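Local coordinates for sphingomyelinase C (Streptomyces griseocarneus, PDB 7CNE), which belongs to the endonuclease/exonuclease/phosphatase family and has the DNase I-like fold, two beta sheets packed together with helices and long loops around them, at residues 16-21 with 51-56; 89-94 with 117-122; 122-127 with 153-158; 190-195 with 247-252; 225-230 with 241-246. All coordinates share one frame; numbering follows the deposited sequence. Where two conformers were deposited one is given.

Overall arrangement
Interactions 1 and 4 are the buried ones, each a strand pair inside a different large sheet, parallel in interaction 1 and antiparallel in interaction 4; they touch through Asn16 and Asp194, where the two sheets face each other. Interaction 2 lies at the opposite margin of the sheet that holds interaction 4, partly buried and tied mostly by backbone. Interaction 3 follows directly, sharing Cys122, and swaps sheet bonds for a disulfide and aspartate-to-backbone bonds between two loops. Interaction 5, nested in the chain between the strands of interaction 4, is a partly exposed loop pair held by a salt-bridge network, a single backbone bridge and serine and threonine hydroxyl bonds.

Interaction 1: residues 16-21 with 51-56; sequences NTFLMS and LQEAFD
Asn16 pairs with Gln52 where two strands run parallel, their short segments 4.6 Å apart and only 7° from perfect alignment. Thr17 grips the carbonyl of Gln52 twice: its backbone N lies 2.9 Å from Gln52 O, and its OG1 donates to the same Gln52 O over 2.8 Å. Leu19 N then bonds Glu53 O at 2.9 Å. Leu19 O in turn accepts from Asp56 N at 2.9 Å and, weakly, from Phe55 N.

Among the side chains, Asn16 and Glu53 matter most. With CG opposite the backbone N (chi1 -177°), the Asn16 amide reaches across to the Glu53 carboxylate. Its ND2 makes a 2.9 Å bond to Glu53 OE2, nearly straight at 168°; the acceptor lies in the amide plane, yet the donor comes from above the carboxylate. Asn16 OD1 meanwhile accepts from Phe18 N, an Asx turn that fixes the rotation of the amide. The other carboxylate oxygen, Glu53 OE1, sits in the plane of the Phe18 ring at its edge, 3.5 Å from Phe18 CD1. The methyl of the neighbouring threonine, Thr17 CG2, rests 3.8 Å from Leu51 CD2.

Asp56 closes the segment as an N-cap: its OD1 bonds Thr22 and its OD2 the backbone of Ala59 in helix 57-66. The paired strands belong to a beta-alpha-beta unit whose helix 30-39 packs on Thr17 and Leu19, while strand 103-106 adjoins Leu51 and Phe18 leans on helix 232-237.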
# COMPACT_ATOMS: atom_id res chain seq x y z
N ASN A 16 1.03 5.11 1.32
CA ASN A 16 2.47 4.87 1.25
C ASN A 16 3.15 5.83 2.22
O ASN A 16 3.14 7.04 2.00
CB ASN A 16 2.97 5.06 -0.18
CG ASN A 16 4.46 4.76 -0.34
OD1 ASN A 16 5.27 5.10 0.52
ND2 ASN A 16 4.83 4.14 -1.47
N THR A 17 3.76 5.28 3.27
CA THR A 17 4.25 6.07 4.40
C THR A 17 5.66 6.63 4.22
O THR A 17 6.06 7.47 5.02
CB THR A 17 4.26 5.23 5.68
OG1 THR A 17 5.21 4.17 5.54
CG2 THR A 17 2.87 4.67 5.99
N PHE A 18 6.42 6.16 3.23
CA PHE A 18 7.79 6.63 3.01
C PHE A 18 8.62 6.59 4.31
O PHE A 18 9.25 7.57 4.71
CB PHE A 18 7.80 8.03 2.40
CG PHE A 18 9.15 8.50 1.96
CD1 PHE A 18 9.94 7.72 1.13
CD2 PHE A 18 9.65 9.73 2.39
CE1 PHE A 18 11.19 8.16 0.72
CE2 PHE A 18 10.90 10.17 1.98
CZ PHE A 18 11.67 9.38 1.15
N LEU A 19 8.58 5.44 4.99
CA LEU A 19 9.36 5.27 6.22
C LEU A 19 10.56 4.38 5.93
O LEU A 19 10.63 3.21 6.33
CB LEU A 19 8.48 4.69 7.32
CG LEU A 19 7.38 5.62 7.84
CD1 LEU A 19 6.49 4.84 8.81
CD2 LEU A 19 7.97 6.87 8.49
N MET A 20 11.53 4.96 5.22
CA MET A 20 12.76 4.25 4.92
C MET A 20 13.53 3.98 6.21
O MET A 20 13.37 4.68 7.22
CB MET A 20 13.61 5.05 3.94
CG MET A 20 12.89 5.38 2.64
SD MET A 20 13.92 5.37 1.15
CE MET A 20 13.92 3.62 0.77
N SER A 21 14.36 2.95 6.16
CA SER A 21 15.19 2.58 7.30
C SER A 21 15.97 3.77 7.83
O SER A 21 16.59 4.52 7.05
CB SER A 21 16.14 1.45 6.89
OG SER A 21 17.36 1.51 7.60
N LEU A 51 -0.73 -0.10 4.62
CA LEU A 51 0.43 0.78 4.54
C LEU A 51 1.49 0.18 3.64
O LEU A 51 1.69 -1.03 3.61
CB LEU A 51 1.03 1.02 5.92
CG LEU A 51 0.06 1.61 6.96
CD1 LEU A 51 0.80 1.76 8.29
CD2 LEU A 51 -0.46 2.95 6.47
N GLN A 52 2.21 1.06 2.93
CA GLN A 52 3.41 0.66 2.20
C GLN A 52 4.61 1.44 2.73
O GLN A 52 4.45 2.45 3.43
CB GLN A 52 3.27 0.92 0.69
CG GLN A 52 2.08 0.24 0.04
CD GLN A 52 0.80 1.04 0.21
OE1 GLN A 52 0.82 2.28 0.13
NE2 GLN A 52 -0.31 0.35 0.45
N GLU A 53 5.79 0.94 2.39
CA GLU A 53 7.10 1.53 2.72
C GLU A 53 7.29 1.72 4.22
O GLU A 53 8.00 2.63 4.67
CB GLU A 53 7.32 2.84 1.95
CG GLU A 53 7.32 2.59 0.43
CD GLU A 53 7.92 3.72 -0.38
OE1 GLU A 53 8.62 4.59 0.19
OE2 GLU A 53 7.69 3.74 -1.61
N ALA A 54 6.68 0.85 5.02
CA ALA A 54 6.91 0.83 6.47
C ALA A 54 8.18 0.02 6.76
O ALA A 54 8.16 -1.04 7.39
CB ALA A 54 5.70 0.26 7.19
N PHE A 55 9.31 0.53 6.24
CA PHE A 55 10.55 -0.22 6.19
C PHE A 55 11.35 -0.13 7.48
O PHE A 55 12.01 -1.09 7.88
CB PHE A 55 11.43 0.29 5.04
CG PHE A 55 10.89 0.04 3.66
CD1 PHE A 55 10.47 -1.22 3.28
CD2 PHE A 55 10.82 1.08 2.74
CE1 PHE A 55 10.00 -1.45 1.99
CE2 PHE A 55 10.34 0.87 1.44
CZ PHE A 55 9.93 -0.39 1.07
N ASP A 56 11.36 1.05 8.11
CA ASP A 56 12.09 1.21 9.36
C ASP A 56 11.38 0.43 10.46
O ASP A 56 10.22 0.71 10.79
CB ASP A 56 12.21 2.68 9.73
CG ASP A 56 13.04 2.87 10.97
OD1 ASP A 56 14.27 2.69 10.89
OD2 ASP A 56 12.46 3.17 12.03
O HOH W 1 17.13 0.93 10.35

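Interaction 2: residues 89-94 with 117-122; sequences GGKYSA and IFNDAC
Lys91 and Asn119 meet because the lysine turns CG to the far side from its own carbonyl carbon (chi1 -85°) and then runs fully extended. That puts NZ 2.9 Å from Asn119 O, in the plane of that carbonyl and on one of its lone pairs. On the way the aliphatic part crosses the asparagine at about a right angle, Lys91 CG passing 3.6 Å from Asn119 OD1. Ile117 takes a similar first torsion (chi1 -55°), which brings CG1 to Tyr92, 3.7 Å from Tyr92 CB and in the ring plane at its edge. The other branch, Ile117 CG2, comes within 3.4 Å of Lys91 O, wedging the side chain against the turn.

The backbone does the rest. Ile117 N bonds Gly89 O at 3.0 Å and 165°. Lys91 N returns a longer bond to Ile117 O, 3.2 Å. Between the two, Gly90 CA stands 3.1 Å from Ile117 O in a CA-H...O contact, at a residue whose phi is positive. Directly afterwards an inverse gamma turn centred on Lys91 lifts the chain off the strand. On the other side Phe118 points away from this contact and touches Gln170, and Asn119 N bonds the Gln173 side chain, both in helix 162-180.

The Gly90 and Ile117 bridge is parallel and ends the pairing of strand 87-90, the outermost of its mixed six-stranded sheet, with strand 110-117. It is a sheet edge of the DNase I-like fold giving way to loops.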
# COMPACT_ATOMS: atom_id res chain seq x y z
N GLY A 89 4.37 -17.71 1.30
CA GLY A 89 4.60 -18.27 -0.02
C GLY A 89 5.43 -17.34 -0.89
O GLY A 89 5.90 -16.30 -0.44
N GLY A 90 5.59 -17.74 -2.15
CA GLY A 90 6.36 -16.93 -3.09
C GLY A 90 7.86 -17.05 -2.86
O GLY A 90 8.34 -17.89 -2.08
N LYS A 91 8.62 -16.17 -3.53
CA LYS A 91 10.09 -16.26 -3.53
C LYS A 91 10.70 -15.56 -2.31
O LYS A 91 11.58 -14.70 -2.42
CB LYS A 91 10.67 -15.68 -4.82
CG LYS A 91 10.72 -16.68 -5.97
CD LYS A 91 11.22 -16.04 -7.26
CE LYS A 91 11.02 -16.98 -8.43
NZ LYS A 91 11.30 -16.32 -9.74
N TYR A 92 10.25 -15.98 -1.13
CA TYR A 92 10.74 -15.42 0.12
C TYR A 92 12.23 -15.71 0.28
O TYR A 92 12.69 -16.82 0.01
CB TYR A 92 9.95 -16.00 1.30
CG TYR A 92 10.49 -15.64 2.67
CD1 TYR A 92 10.18 -14.41 3.27
CD2 TYR A 92 11.29 -16.52 3.38
CE1 TYR A 92 10.68 -14.08 4.53
CE2 TYR A 92 11.79 -16.20 4.63
CZ TYR A 92 11.48 -14.99 5.21
OH TYR A 92 11.98 -14.67 6.45
N SER A 93 12.99 -14.71 0.72
CA SER A 93 14.41 -14.85 1.03
C SER A 93 14.63 -14.64 2.52
O SER A 93 14.18 -13.64 3.08
CB SER A 93 15.25 -13.86 0.24
OG SER A 93 16.51 -13.68 0.84
N ALA A 94 15.34 -15.58 3.16
CA ALA A 94 15.63 -15.46 4.59
C ALA A 94 16.86 -14.59 4.86
O ALA A 94 17.05 -14.14 5.99
CB ALA A 94 15.84 -16.84 5.22
N ILE A 117 5.70 -13.47 -1.25
CA ILE A 117 6.73 -12.63 -1.87
C ILE A 117 6.63 -12.79 -3.38
O ILE A 117 6.41 -13.89 -3.89
CB ILE A 117 8.13 -13.02 -1.34
CG1 ILE A 117 8.18 -12.96 0.20
CG2 ILE A 117 9.27 -12.21 -2.01
CD1 ILE A 117 7.52 -11.77 0.83
N PHE A 118 6.74 -11.68 -4.10
CA PHE A 118 6.55 -11.69 -5.55
C PHE A 118 7.58 -12.59 -6.24
O PHE A 118 8.76 -12.62 -5.88
CB PHE A 118 6.67 -10.27 -6.12
CG PHE A 118 5.47 -9.43 -5.85
CD1 PHE A 118 4.19 -9.90 -6.15
CD2 PHE A 118 5.61 -8.15 -5.31
CE1 PHE A 118 3.08 -9.12 -5.91
CE2 PHE A 118 4.49 -7.37 -5.07
CZ PHE A 118 3.22 -7.85 -5.36
N ASN A 119 7.12 -13.34 -7.24
CA ASN A 119 8.01 -14.17 -8.04
C ASN A 119 8.74 -13.37 -9.11
O ASN A 119 9.78 -13.83 -9.61
CB ASN A 119 7.23 -15.31 -8.70
CG ASN A 119 6.65 -16.27 -7.70
OD1 ASN A 119 7.22 -16.46 -6.62
ND2 ASN A 119 5.52 -16.88 -8.04
N ASP A 120 8.23 -12.19 -9.46
CA ASP A 120 8.76 -11.37 -10.54
C ASP A 120 9.02 -9.96 -10.04
O ASP A 120 8.12 -9.34 -9.44
CB ASP A 120 7.79 -11.33 -11.73
CG ASP A 120 7.48 -12.71 -12.29
OD1 ASP A 120 6.55 -13.35 -11.78
OD2 ASP A 120 8.17 -13.14 -13.24
N ALA A 121 10.22 -9.44 -10.30
CA ALA A 121 10.58 -8.08 -9.92
C ALA A 121 11.91 -7.74 -10.58
O ALA A 121 12.66 -8.63 -10.97
CB ALA A 121 10.68 -7.92 -8.40
N CYS A 122 12.19 -6.44 -10.68
CA CYS A 122 13.42 -5.96 -11.31
C CYS A 122 13.98 -4.79 -10.52
O CYS A 122 13.32 -4.21 -9.65
CB CYS A 122 13.18 -5.54 -12.78
SG CYS A 122 11.95 -4.23 -13.05

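Interaction 3: residues 122-127 with 153-158; sequences CGADWW and STDSGC
Cys122 and Cys158 form the tight end of this contact, a disulfide with SG to SG 2.1 Å and a near-perpendicular chi3 of 94°. To reach it, Cys122 holds SG between its backbone N and carbonyl carbon, while Cys158 turns SG away from its own carbonyl. Two glycines pack close by, Gly123 CA only 3.6 Å from Gly157 C. Asp155 stitches the same region: its OD2 takes Ala124 N at 3.0 Å and, from the opposite face of the carboxylate, Gly157 N at 2.8 Å, the latter an Asx turn. Further along, Asp125 grips Ser153 with both oxygens. OD1 uses its syn lone pair for Ser153 OG at 2.9 Å, and OD2 accepts Ser153 N at 3.0 Å from above the carboxylate plane.

The outer side is looser. Thr154 and Ser156 are exposed, though Thr154 OG1 bonds Arg167, and on the other loop the exposed Trp126 and Trp127 pack on each other, with Trp126 CD1 over the centre of the Trp127 ring. The carbonyls of Asp125 and Trp126 bond a HEPES molecule.

One loop connects strands 110-117 and 131-139, the other leads from strand 142-150 to helix 162-180. The disulfide lies against that helix, where Cys122 touches Glu162 and Asp166, and Cys158 touches Ala163.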
# COMPACT_ATOMS: atom_id res chain seq x y z
N CYS A 122 12.19 -6.44 -10.68
CA CYS A 122 13.42 -5.96 -11.31
C CYS A 122 13.98 -4.79 -10.52
O CYS A 122 13.32 -4.21 -9.65
CB CYS A 122 13.18 -5.54 -12.78
SG CYS A 122 11.95 -4.23 -13.05
N GLY A 123 15.23 -4.43 -10.85
CA GLY A 123 15.89 -3.34 -10.17
C GLY A 123 15.98 -3.61 -8.68
O GLY A 123 16.19 -4.74 -8.24
N ALA A 124 15.76 -2.55 -7.89
CA ALA A 124 15.88 -2.66 -6.44
C ALA A 124 14.83 -3.58 -5.84
O ALA A 124 15.10 -4.24 -4.83
CB ALA A 124 15.77 -1.27 -5.80
N ASP A 125 13.64 -3.62 -6.43
CA ASP A 125 12.56 -4.43 -5.87
C ASP A 125 12.93 -5.91 -5.80
O ASP A 125 12.48 -6.63 -4.90
CB ASP A 125 11.29 -4.26 -6.70
CG ASP A 125 10.82 -2.81 -6.79
OD1 ASP A 125 11.67 -1.91 -7.04
OD2 ASP A 125 9.60 -2.59 -6.63
N TRP A 126 13.68 -6.40 -6.78
CA TRP A 126 14.02 -7.83 -6.81
C TRP A 126 14.79 -8.24 -5.56
O TRP A 126 14.55 -9.32 -5.01
CB TRP A 126 14.84 -8.16 -8.06
CG TRP A 126 15.39 -9.57 -8.07
CD1 TRP A 126 16.69 -9.95 -7.83
CD2 TRP A 126 14.68 -10.78 -8.35
NE1 TRP A 126 16.82 -11.32 -7.93
CE2 TRP A 126 15.60 -11.85 -8.26
CE3 TRP A 126 13.34 -11.07 -8.68
CZ2 TRP A 126 15.23 -13.18 -8.47
CZ3 TRP A 126 12.98 -12.39 -8.89
CH2 TRP A 126 13.92 -13.43 -8.79
N TRP A 127 15.71 -7.40 -5.11
CA TRP A 127 16.63 -7.78 -4.05
C TRP A 127 15.99 -7.74 -2.67
O TRP A 127 16.62 -8.15 -1.70
CB TRP A 127 17.88 -6.89 -4.11
CG TRP A 127 18.50 -7.04 -5.46
CD1 TRP A 127 18.49 -6.14 -6.48
CD2 TRP A 127 19.15 -8.21 -5.96
NE1 TRP A 127 19.12 -6.67 -7.59
CE2 TRP A 127 19.54 -7.94 -7.29
CE3 TRP A 127 19.47 -9.45 -5.41
CZ2 TRP A 127 20.23 -8.87 -8.07
CZ3 TRP A 127 20.15 -10.37 -6.19
CH2 TRP A 127 20.52 -10.07 -7.50
N SER A 153 8.19 -0.89 -8.61
CA SER A 153 8.41 0.51 -8.93
C SER A 153 9.11 0.65 -10.28
O SER A 153 9.72 -0.29 -10.80
CB SER A 153 9.24 1.19 -7.84
OG SER A 153 10.55 0.64 -7.79
N THR A 154 9.01 1.85 -10.86
CA THR A 154 9.67 2.14 -12.13
C THR A 154 11.11 2.55 -11.84
O THR A 154 11.46 3.73 -11.78
CB THR A 154 8.88 3.19 -12.90
OG1 THR A 154 7.57 2.67 -13.16
CG2 THR A 154 9.55 3.51 -14.24
N ASP A 155 11.96 1.54 -11.65
CA ASP A 155 13.26 1.68 -11.01
C ASP A 155 14.40 1.79 -12.01
O ASP A 155 14.35 1.24 -13.12
CB ASP A 155 13.53 0.49 -10.08
CG ASP A 155 14.84 0.64 -9.34
OD1 ASP A 155 14.89 1.50 -8.45
OD2 ASP A 155 15.81 -0.08 -9.66
N SER A 156 15.45 2.48 -11.58
CA SER A 156 16.65 2.70 -12.39
C SER A 156 17.28 1.40 -12.85
O SER A 156 17.84 1.34 -13.96
CB SER A 156 17.66 3.51 -11.57
OG SER A 156 18.45 4.33 -12.40
N GLY A 157 17.23 0.36 -12.03
CA GLY A 157 17.82 -0.93 -12.32
C GLY A 157 17.01 -1.81 -13.23
O GLY A 157 17.48 -2.88 -13.63
N CYS A 158 15.80 -1.39 -13.58
CA CYS A 158 14.99 -2.13 -14.54
C CYS A 158 15.34 -1.69 -15.95
O CYS A 158 15.59 -0.51 -16.20
CB CYS A 158 13.50 -1.90 -14.28
SG CYS A 158 12.91 -2.46 -12.65

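Interaction 4: residues 190-195 with 247-252; sequences MLAGDL and DYVLHR
An antiparallel pair at the margin of the six-stranded sheet joins Leu191 to Leu250 and Gly193 to Tyr248. Leu191 N meets Leu250 O at 2.8 Å, and Leu250 N meets Leu191 O at 2.9 Å; Gly193 and Tyr248 exchange a second pair of bonds.

On one face Met190 lies alongside His251, the two pointing the same way. Met190 CG sits over the imidazole, 3.6 Å from the centroid of the His251 ring, a CH-pi contact, while SD reaches it obliquely. Next to them Ala192 CB touches Val249 CG2 at 3.9 Å. On the face of Tyr248, Leu195, past the corner at Gly193, brings CD1 within 3.6 Å of Tyr248 CD1, and the phenol is anchored by its OH to Val197 O.

The same face as Met190 ends in two aspartates. Asp247 OD1 lies 3.2 Å from Asp194 CB, and Asp194 OD1 stands 3.6 Å from Asp247 OD1. Their other oxygens have partners elsewhere: Asp194 OD2 bonds Asn16 ND2, and Asp247 OD2 bonds Ser225 and His290. A bound succinic acid comes within about 3 Å of the Asp194 side chain, nearest atoms.

Strand 247-251 is the outermost in this sheet. Acidic and amide groups from both sheets gathered at one end of the strands are characteristic of the DNase I-like fold.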
# COMPACT_ATOMS: atom_id res chain seq x y z
N MET A 190 -10.92 -7.43 -2.03
CA MET A 190 -10.36 -6.15 -2.41
C MET A 190 -8.84 -6.23 -2.52
O MET A 190 -8.19 -6.92 -1.73
CB MET A 190 -10.72 -5.06 -1.39
CG MET A 190 -12.18 -4.63 -1.43
SD MET A 190 -12.56 -3.44 -0.12
CE MET A 190 -12.87 -4.56 1.25
N LEU A 191 -8.29 -5.53 -3.51
CA LEU A 191 -6.85 -5.32 -3.63
C LEU A 191 -6.56 -3.87 -3.29
O LEU A 191 -7.16 -2.97 -3.89
CB LEU A 191 -6.36 -5.65 -5.04
CG LEU A 191 -4.91 -5.26 -5.37
CD1 LEU A 191 -3.93 -6.12 -4.57
CD2 LEU A 191 -4.64 -5.41 -6.84
N ALA A 192 -5.69 -3.64 -2.32
CA ALA A 192 -5.40 -2.29 -1.85
C ALA A 192 -3.90 -2.09 -1.85
O ALA A 192 -3.16 -2.93 -1.33
CB ALA A 192 -5.96 -2.06 -0.43
N GLY A 193 -3.43 -0.99 -2.42
CA GLY A 193 -2.01 -0.74 -2.34
C GLY A 193 -1.55 0.38 -3.24
O GLY A 193 -2.33 1.00 -3.98
N ASP A 194 -0.25 0.66 -3.12
CA ASP A 194 0.50 1.44 -4.09
C ASP A 194 0.79 0.49 -5.25
O ASP A 194 1.74 -0.30 -5.19
CB ASP A 194 1.78 1.98 -3.46
CG ASP A 194 2.60 2.81 -4.41
OD1 ASP A 194 2.28 2.85 -5.62
OD2 ASP A 194 3.56 3.45 -3.94
N LEU A 195 -0.02 0.55 -6.30
CA LEU A 195 0.14 -0.38 -7.41
C LEU A 195 1.08 0.15 -8.49
O LEU A 195 1.35 -0.58 -9.45
CB LEU A 195 -1.22 -0.74 -8.02
CG LEU A 195 -2.27 -1.14 -6.99
CD1 LEU A 195 -3.56 -1.56 -7.66
CD2 LEU A 195 -1.74 -2.27 -6.10
N ASP A 247 -2.38 4.90 -6.47
CA ASP A 247 -2.83 4.19 -5.28
C ASP A 247 -4.32 3.87 -5.38
O ASP A 247 -5.12 4.73 -5.76
CB ASP A 247 -2.53 5.04 -4.03
CG ASP A 247 -1.03 5.37 -3.90
OD1 ASP A 247 -0.25 4.46 -3.55
OD2 ASP A 247 -0.63 6.54 -4.16
N TYR A 248 -4.70 2.62 -5.06
CA TYR A 248 -6.02 2.10 -5.38
C TYR A 248 -6.54 1.17 -4.30
O TYR A 248 -5.77 0.53 -3.58
CB TYR A 248 -6.00 1.29 -6.69
CG TYR A 248 -5.48 2.01 -7.91
CD1 TYR A 248 -4.12 2.00 -8.22
CD2 TYR A 248 -6.35 2.67 -8.78
CE1 TYR A 248 -3.63 2.64 -9.36
CE2 TYR A 248 -5.88 3.31 -9.93
CZ TYR A 248 -4.51 3.28 -10.21
OH TYR A 248 -4.02 3.93 -11.32
N VAL A 249 -7.87 1.06 -4.22
CA VAL A 249 -8.56 -0.04 -3.53
C VAL A 249 -9.66 -0.51 -4.46
O VAL A 249 -10.64 0.21 -4.67
CB VAL A 249 -9.15 0.38 -2.17
CG1 VAL A 249 -9.77 -0.85 -1.44
CG2 VAL A 249 -8.10 1.08 -1.30
N LEU A 250 -9.50 -1.70 -5.03
CA LEU A 250 -10.38 -2.16 -6.10
C LEU A 250 -10.90 -3.56 -5.80
O LEU A 250 -10.14 -4.44 -5.38
CB LEU A 250 -9.65 -2.17 -7.46
CG LEU A 250 -9.17 -0.80 -7.96
CD1 LEU A 250 -8.27 -0.93 -9.22
CD2 LEU A 250 -10.36 0.11 -8.24
N HIS A 251 -12.20 -3.76 -6.02
CA HIS A 251 -12.83 -5.05 -5.85
C HIS A 251 -12.49 -6.00 -7.00
O HIS A 251 -12.07 -5.58 -8.08
CB HIS A 251 -14.35 -4.89 -5.73
CG HIS A 251 -14.77 -4.28 -4.43
ND1 HIS A 251 -15.03 -5.04 -3.31
CD2 HIS A 251 -14.95 -2.99 -4.07
CE1 HIS A 251 -15.37 -4.25 -2.32
NE2 HIS A 251 -15.32 -3.00 -2.74
N ARG A 252 -12.70 -7.28 -6.74
CA ARG A 252 -12.43 -8.35 -7.71
C ARG A 252 -13.67 -8.65 -8.54
O ARG A 252 -14.78 -8.74 -8.00
CB ARG A 252 -11.99 -9.61 -6.97
CG ARG A 252 -11.60 -10.77 -7.85
CD ARG A 252 -10.74 -11.75 -7.04
NE ARG A 252 -10.43 -12.97 -7.77
CZ ARG A 252 -9.38 -13.14 -8.57
NH1 ARG A 252 -8.52 -12.14 -8.77
NH2 ARG A 252 -9.20 -14.30 -9.18

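Interaction 5: residues 225-230 with 241-246; sequences SFDTKE and DPREDL
Asp227 and Arg243 meet side by side, pointing the same way: Arg243 NH2 gives a 2.7 Å bond to the syn lone pair of Asp227 OD2. The same NH2 reaches Glu230 OE2 at 2.9 Å, a weaker, bent bond of 128°, so one nitrogen links two carboxylates. Lys229 CB lies over one face of the guanidinium. To get there Arg243 bends at chi3 (73°), swinging the group toward Asp227 and Glu230.

What holds the acids comes next. Asp227 OD1 accepts from Lys229 N, an Asx turn, and from Glu230 N, which makes an Asx motif, while OD2 also bonds His222; Glu230 OE1 bonds Gln267. Separately, Thr228 OG1 ties its side chain to the backbone of the other segment, donating to Asp241 O at 2.7 Å.

Further in, Phe226 and Glu244 form a single antiparallel bridge, with Phe226 N to Glu244 O at 2.9 Å and Glu244 N to Phe226 O at 3.1 Å. Ser225 secures the inner end: its N bonds Asp245 OD1 at 2.9 Å and Leu246 N bonds its OG at 2.9 Å, a hydroxyl whose other bond goes to Asp247. Asp245 OD2 is fixed by Arg219 and Ser199.

The pairing closes the base of the loop that carries helix 232-237, an excursion leading into strand 247-251 of the DNase I-like fold.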
# COMPACT_ATOMS: atom_id res chain seq x y z
N SER A 225 -2.35 11.00 -6.79
CA SER A 225 -1.91 10.54 -5.48
C SER A 225 -0.39 10.58 -5.33
O SER A 225 0.11 10.42 -4.21
CB SER A 225 -2.44 9.13 -5.19
OG SER A 225 -1.71 8.16 -5.91
N PHE A 226 0.37 10.76 -6.43
CA PHE A 226 1.82 11.00 -6.35
C PHE A 226 2.12 12.30 -7.11
O PHE A 226 2.55 12.28 -8.27
CB PHE A 226 2.63 9.83 -6.88
CG PHE A 226 4.10 9.95 -6.59
CD1 PHE A 226 4.56 9.88 -5.28
CD2 PHE A 226 5.01 10.17 -7.61
CE1 PHE A 226 5.91 10.00 -4.99
CE2 PHE A 226 6.37 10.29 -7.32
CZ PHE A 226 6.81 10.21 -6.02
N ASP A 227 1.92 13.43 -6.43
CA ASP A 227 1.95 14.75 -7.06
C ASP A 227 3.34 15.36 -6.88
O ASP A 227 3.63 15.99 -5.86
CB ASP A 227 0.86 15.65 -6.48
CG ASP A 227 0.59 16.88 -7.35
OD1 ASP A 227 1.54 17.39 -7.96
OD2 ASP A 227 -0.58 17.31 -7.42
N THR A 228 4.19 15.17 -7.89
CA THR A 228 5.53 15.73 -7.90
C THR A 228 5.56 17.26 -7.95
O THR A 228 6.65 17.84 -7.90
CB THR A 228 6.30 15.16 -9.09
OG1 THR A 228 5.55 15.41 -10.28
CG2 THR A 228 6.46 13.65 -8.92
N LYS A 229 4.42 17.92 -8.07
CA LYS A 229 4.39 19.38 -8.02
C LYS A 229 3.89 19.91 -6.68
O LYS A 229 4.59 20.70 -6.03
CB LYS A 229 3.54 19.94 -9.17
CG LYS A 229 3.37 21.45 -9.13
CD LYS A 229 2.30 21.92 -10.12
CE LYS A 229 2.43 23.41 -10.42
NZ LYS A 229 2.56 24.21 -9.17
N GLU A 230 2.71 19.45 -6.22
CA GLU A 230 2.07 19.98 -5.02
C GLU A 230 2.45 19.27 -3.73
O GLU A 230 2.24 19.83 -2.65
CB GLU A 230 0.55 19.92 -5.18
CG GLU A 230 -0.00 20.80 -6.29
CD GLU A 230 -1.52 20.82 -6.35
OE1 GLU A 230 -2.19 20.77 -5.29
OE2 GLU A 230 -2.06 20.88 -7.48
N ASP A 241 9.94 15.02 -12.64
CA ASP A 241 9.14 13.91 -13.12
C ASP A 241 7.65 14.26 -13.14
O ASP A 241 7.20 15.12 -12.36
CB ASP A 241 9.38 12.67 -12.26
CG ASP A 241 10.78 12.10 -12.46
OD1 ASP A 241 11.03 11.52 -13.53
OD2 ASP A 241 11.62 12.25 -11.55
N PRO A 242 6.88 13.64 -14.02
CA PRO A 242 5.46 14.02 -14.14
C PRO A 242 4.67 13.59 -12.92
O PRO A 242 5.04 12.65 -12.20
CB PRO A 242 5.00 13.27 -15.39
CG PRO A 242 5.87 12.06 -15.43
CD PRO A 242 7.22 12.50 -14.89
N ARG A 243 3.58 14.29 -12.68
CA ARG A 243 2.64 13.88 -11.65
C ARG A 243 1.89 12.64 -12.11
O ARG A 243 1.49 12.54 -13.27
CB ARG A 243 1.66 15.03 -11.37
CG ARG A 243 2.36 16.39 -11.32
CD ARG A 243 1.41 17.51 -11.66
NE ARG A 243 0.48 17.76 -10.57
CZ ARG A 243 -0.19 18.89 -10.42
NH1 ARG A 243 -0.05 19.87 -11.30
NH2 ARG A 243 -1.03 19.03 -9.39
N GLU A 244 1.74 11.66 -11.21
CA GLU A 244 0.96 10.47 -11.53
C GLU A 244 0.08 10.08 -10.35
O GLU A 244 0.04 10.74 -9.31
CB GLU A 244 1.83 9.30 -12.00
CG GLU A 244 3.08 9.70 -12.78
CD GLU A 244 3.86 8.52 -13.35
OE1 GLU A 244 3.86 7.43 -12.75
OE2 GLU A 244 4.47 8.71 -14.42
N ASP A 245 -0.66 8.99 -10.54
CA ASP A 245 -1.82 8.67 -9.71
C ASP A 245 -1.83 7.15 -9.53
O ASP A 245 -2.34 6.44 -10.40
CB ASP A 245 -3.09 9.17 -10.38
CG ASP A 245 -4.29 9.09 -9.50
OD1 ASP A 245 -4.13 9.26 -8.27
OD2 ASP A 245 -5.39 8.85 -10.04
N LEU A 246 -1.30 6.68 -8.40
CA LEU A 246 -0.77 5.32 -8.30
C LEU A 246 -1.46 4.40 -7.30
O LEU A 246 -1.12 3.21 -7.28
CB LEU A 246 0.73 5.37 -7.94
CG LEU A 246 1.62 6.24 -8.83
CD1 LEU A 246 3.08 6.25 -8.33
CD2 LEU A 246 1.53 5.72 -10.24